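Local coordinates for protein PT26-6P (Thermococcus sp., PDB 2WB7) that is of unknown function but is encoded by a mobile extrachromosomal element of Euryarchaea and combines immunoglobulin-like domains with a helical domain, at residues A[423-428]-A[483-488]. Sequence-based numbering, arbitrary orientation.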
ATOM      1  N   GLN A 423      30.383  24.223 -13.712  1.00 39.78           N
ATOM      2  CA  GLN A 423      29.956  25.121 -14.764  1.00 40.92           C
ATOM      3  C   GLN A 423      29.487  24.300 -15.957  1.00 41.69           C
ATOM      4  O   GLN A 423      28.495  24.634 -16.615  1.00 41.73           O
ATOM      5  CB  GLN A 423      31.098  26.046 -15.159  1.00 41.09           C
ATOM      6  CG  GLN A 423      31.031  27.413 -14.490  1.00 42.88           C
ATOM      7  CD  GLN A 423      32.399  28.086 -14.355  1.00 45.03           C
ATOM      8  OE1 GLN A 423      33.433  27.532 -14.763  1.00 45.85           O
ATOM      9  NE2 GLN A 423      32.409  29.286 -13.772  1.00 44.21           N
ATOM     10  N   GLU A 424      30.190  23.208 -16.225  1.00 42.31           N
ATOM     11  CA  GLU A 424      29.808  22.360 -17.334  1.00 43.26           C
ATOM     12  C   GLU A 424      28.473  21.682 -17.073  1.00 42.88           C
ATOM     13  O   GLU A 424      27.602  21.685 -17.928  1.00 43.51           O
ATOM     14  CB  GLU A 424      30.891  21.328 -17.636  1.00 43.85           C
ATOM     15  CG  GLU A 424      30.425  20.199 -18.540  1.00 47.83           C
ATOM     16  CD  GLU A 424      29.948  20.669 -19.922  1.00 53.69           C
ATOM     17  OE1 GLU A 424      29.682  19.797 -20.778  1.00 56.10           O
ATOM     18  OE2 GLU A 424      29.824  21.899 -20.156  1.00 56.35           O
ATOM     19  N   LYS A 425      28.301  21.106 -15.892  1.00 42.55           N
ATOM     20  CA  LYS A 425      27.012  20.515 -15.517  1.00 42.26           C
ATOM     21  C   LYS A 425      25.878  21.540 -15.601  1.00 42.58           C
ATOM     22  O   LYS A 425      24.752  21.205 -15.948  1.00 42.14           O
ATOM     23  CB  LYS A 425      27.089  19.885 -14.118  1.00 41.92           C
ATOM     24  CG  LYS A 425      27.789  18.523 -14.117  1.00 41.95           C
ATOM     25  CD  LYS A 425      28.336  18.149 -12.759  1.00 42.20           C
ATOM     26  CE  LYS A 425      27.298  17.463 -11.878  1.00 41.48           C
ATOM     27  NZ  LYS A 425      27.281  16.001 -12.109  1.00 40.94           N
ATOM     28  N   ILE A 426      26.185  22.793 -15.281  1.00 43.32           N
ATOM     29  CA  ILE A 426      25.218  23.866 -15.425  1.00 44.08           C
ATOM     30  C   ILE A 426      24.836  24.079 -16.884  1.00 45.15           C
ATOM     31  O   ILE A 426      23.659  24.236 -17.208  1.00 44.73           O
ATOM     32  CB  ILE A 426      25.747  25.170 -14.833  1.00 43.89           C
ATOM     33  CG1 ILE A 426      25.706  25.091 -13.309  1.00 43.83           C
ATOM     34  CG2 ILE A 426      24.909  26.334 -15.285  1.00 43.53           C
ATOM     35  CD1 ILE A 426      26.190  26.341 -12.614  1.00 42.52           C
ATOM     36  N   ASP A 427      25.833  24.089 -17.762  1.00 46.66           N
ATOM     37  CA  ASP A 427      25.574  24.227 -19.192  1.00 48.56           C
ATOM     38  C   ASP A 427      24.549  23.218 -19.681  1.00 49.03           C
ATOM     39  O   ASP A 427      23.771  23.521 -20.586  1.00 49.83           O
ATOM     40  CB  ASP A 427      26.857  24.075 -20.020  1.00 49.25           C
ATOM     41  CG  ASP A 427      27.794  25.266 -19.872  1.00 52.11           C
ATOM     42  OD1 ASP A 427      27.331  26.331 -19.386  1.00 55.16           O
ATOM     43  OD2 ASP A 427      28.992  25.137 -20.232  1.00 55.02           O
ATOM     44  N   GLU A 428      24.552  22.015 -19.110  1.00 49.26           N
ATOM     45  CA  GLU A 428      23.665  20.963 -19.588  1.00 49.51           C
ATOM     46  C   GLU A 428      22.307  21.066 -18.954  1.00 48.93           C
ATOM     47  O   GLU A 428      21.300  20.698 -19.559  1.00 48.90           O
ATOM     48  CB  GLU A 428      24.269  19.594 -19.329  1.00 49.93           C
ATOM     49  CG  GLU A 428      25.514  19.358 -20.172  1.00 54.07           C
ATOM     50  CD  GLU A 428      26.223  18.063 -19.823  1.00 58.55           C
ATOM     51  OE1 GLU A 428      27.482  18.052 -19.795  1.00 60.36           O
ATOM     52  OE2 GLU A 428      25.514  17.061 -19.560  1.00 60.18           O
ATOM     53  N   LYS A 483      26.480  18.089  -1.136  1.00 32.91           N
ATOM     54  CA  LYS A 483      25.045  17.830  -1.139  1.00 32.64           C
ATOM     55  C   LYS A 483      24.319  18.681  -2.165  1.00 32.38           C
ATOM     56  O   LYS A 483      23.332  18.231  -2.754  1.00 32.19           O
ATOM     57  CB  LYS A 483      24.436  18.092   0.228  1.00 32.62           C
ATOM     58  CG  LYS A 483      25.278  17.636   1.379  1.00 33.90           C
ATOM     59  CD  LYS A 483      25.540  16.159   1.399  1.00 33.75           C
ATOM     60  CE  LYS A 483      25.716  15.709   2.854  1.00 36.11           C
ATOM     61  NZ  LYS A 483      26.928  14.874   3.065  1.00 35.53           N
ATOM     62  N   HIS A 484      24.776  19.918  -2.357  1.00 32.08           N
ATOM     63  CA  HIS A 484      24.218  20.749  -3.424  1.00 31.83           C
ATOM     64  C   HIS A 484      24.426  20.070  -4.772  1.00 31.60           C
ATOM     65  O   HIS A 484      23.514  20.052  -5.591  1.00 31.88           O
ATOM     66  CB  HIS A 484      24.797  22.178  -3.446  1.00 31.96           C
ATOM     67  CG  HIS A 484      24.163  23.114  -2.459  1.00 32.88           C
ATOM     68  ND1 HIS A 484      22.796  23.238  -2.315  1.00 34.26           N
ATOM     69  CD2 HIS A 484      24.711  23.980  -1.572  1.00 32.73           C
ATOM     70  CE1 HIS A 484      22.530  24.130  -1.377  1.00 34.06           C
ATOM     71  NE2 HIS A 484      23.675  24.585  -0.902  1.00 33.99           N
ATOM     72  N   GLU A 485      25.607  19.505  -5.017  1.00 31.25           N
ATOM     73  CA  GLU A 485      25.814  18.814  -6.289  1.00 31.29           C
ATOM     74  C   GLU A 485      24.889  17.603  -6.427  1.00 30.98           C
ATOM     75  O   GLU A 485      24.403  17.302  -7.522  1.00 30.97           O
ATOM     76  CB  GLU A 485      27.263  18.376  -6.512  1.00 31.16           C
ATOM     77  CG  GLU A 485      27.483  18.014  -7.972  1.00 31.92           C
ATOM     78  CD  GLU A 485      28.610  16.998  -8.232  1.00 32.00           C
ATOM     79  OE1 GLU A 485      29.379  16.692  -7.299  1.00 29.11           O
ATOM     80  OE2 GLU A 485      28.710  16.518  -9.399  1.00 31.57           O
HETATM   81  N   MSE A 486      24.659  16.914  -5.310  1.00 30.38           N
HETATM   82  CA  MSE A 486      23.773  15.756  -5.275  1.00 29.68           C
HETATM   83  C   MSE A 486      22.333  16.158  -5.586  1.00 29.53           C
HETATM   84  O   MSE A 486      21.629  15.478  -6.351  1.00 29.46           O
HETATM   85  CB  MSE A 486      23.855  15.101  -3.907  1.00 29.62           C
HETATM   86  CG  MSE A 486      25.161  14.348  -3.653  1.00 30.32           C
HETATM   87 SE   MSE A 486      25.380  14.001  -1.735  1.00 31.39          SE
HETATM   88  CE  MSE A 486      26.750  12.620  -1.717  1.00 31.21           C
ATOM     89  N   ALA A 487      21.909  17.277  -4.990  1.00 29.01           N
ATOM     90  CA  ALA A 487      20.601  17.872  -5.235  1.00 27.97           C
ATOM     91  C   ALA A 487      20.423  18.229  -6.713  1.00 27.76           C
ATOM     92  O   ALA A 487      19.446  17.846  -7.346  1.00 27.63           O
ATOM     93  CB  ALA A 487      20.447  19.081  -4.376  1.00 27.51           C
ATOM     94  N   GLY A 488      21.392  18.936  -7.270  1.00 27.89           N
ATOM     95  CA  GLY A 488      21.375  19.277  -8.677  1.00 27.86           C
ATOM     96  C   GLY A 488      21.322  18.044  -9.545  1.00 28.48           C
ATOM     97  O   GLY A 488      20.594  18.012 -10.547  1.00 28.19           O
TER
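Lys425 and Glu485 make the direct link between segments 423-428 and 483-488, a salt bridge that illustrates how two long side chains can cross the space between segments whose nearest CA atoms, those of Lys425 and Gly488, are 8.9 Å apart. From a CB directed at the other helix, Lys425 sends CG anti to its carbonyl carbon (chi1 -78°). The chain then bends at its last two torsions: CD comes within 3.8 Å of Glu485 OE2, CE lies alongside that same oxygen, and NZ ends 3.1 Å from it. Glu485, extended beyond CG, meets the lysine at about a right angle. The ammonium is also gripped by the carboxylate of Asp489 and by the carbonyl oxygens of Thr387 and Tyr388, while the Glu485 oxygens accept the backbone N-H groups of Val390 and Met391. With a methionine in place of Lys425, Glu485 and Asp489 would probably lose their shared positive partner, and the two carbonyls their donor. Within the helical domain, the buried bridge thus ties helix 408-438 to helix 471-499 and to segment 387-391, which runs between strand 370-379 and helix 393-404; helix 442-465 packs against both bridged helices, touching Ile426 of one and His484 of the other.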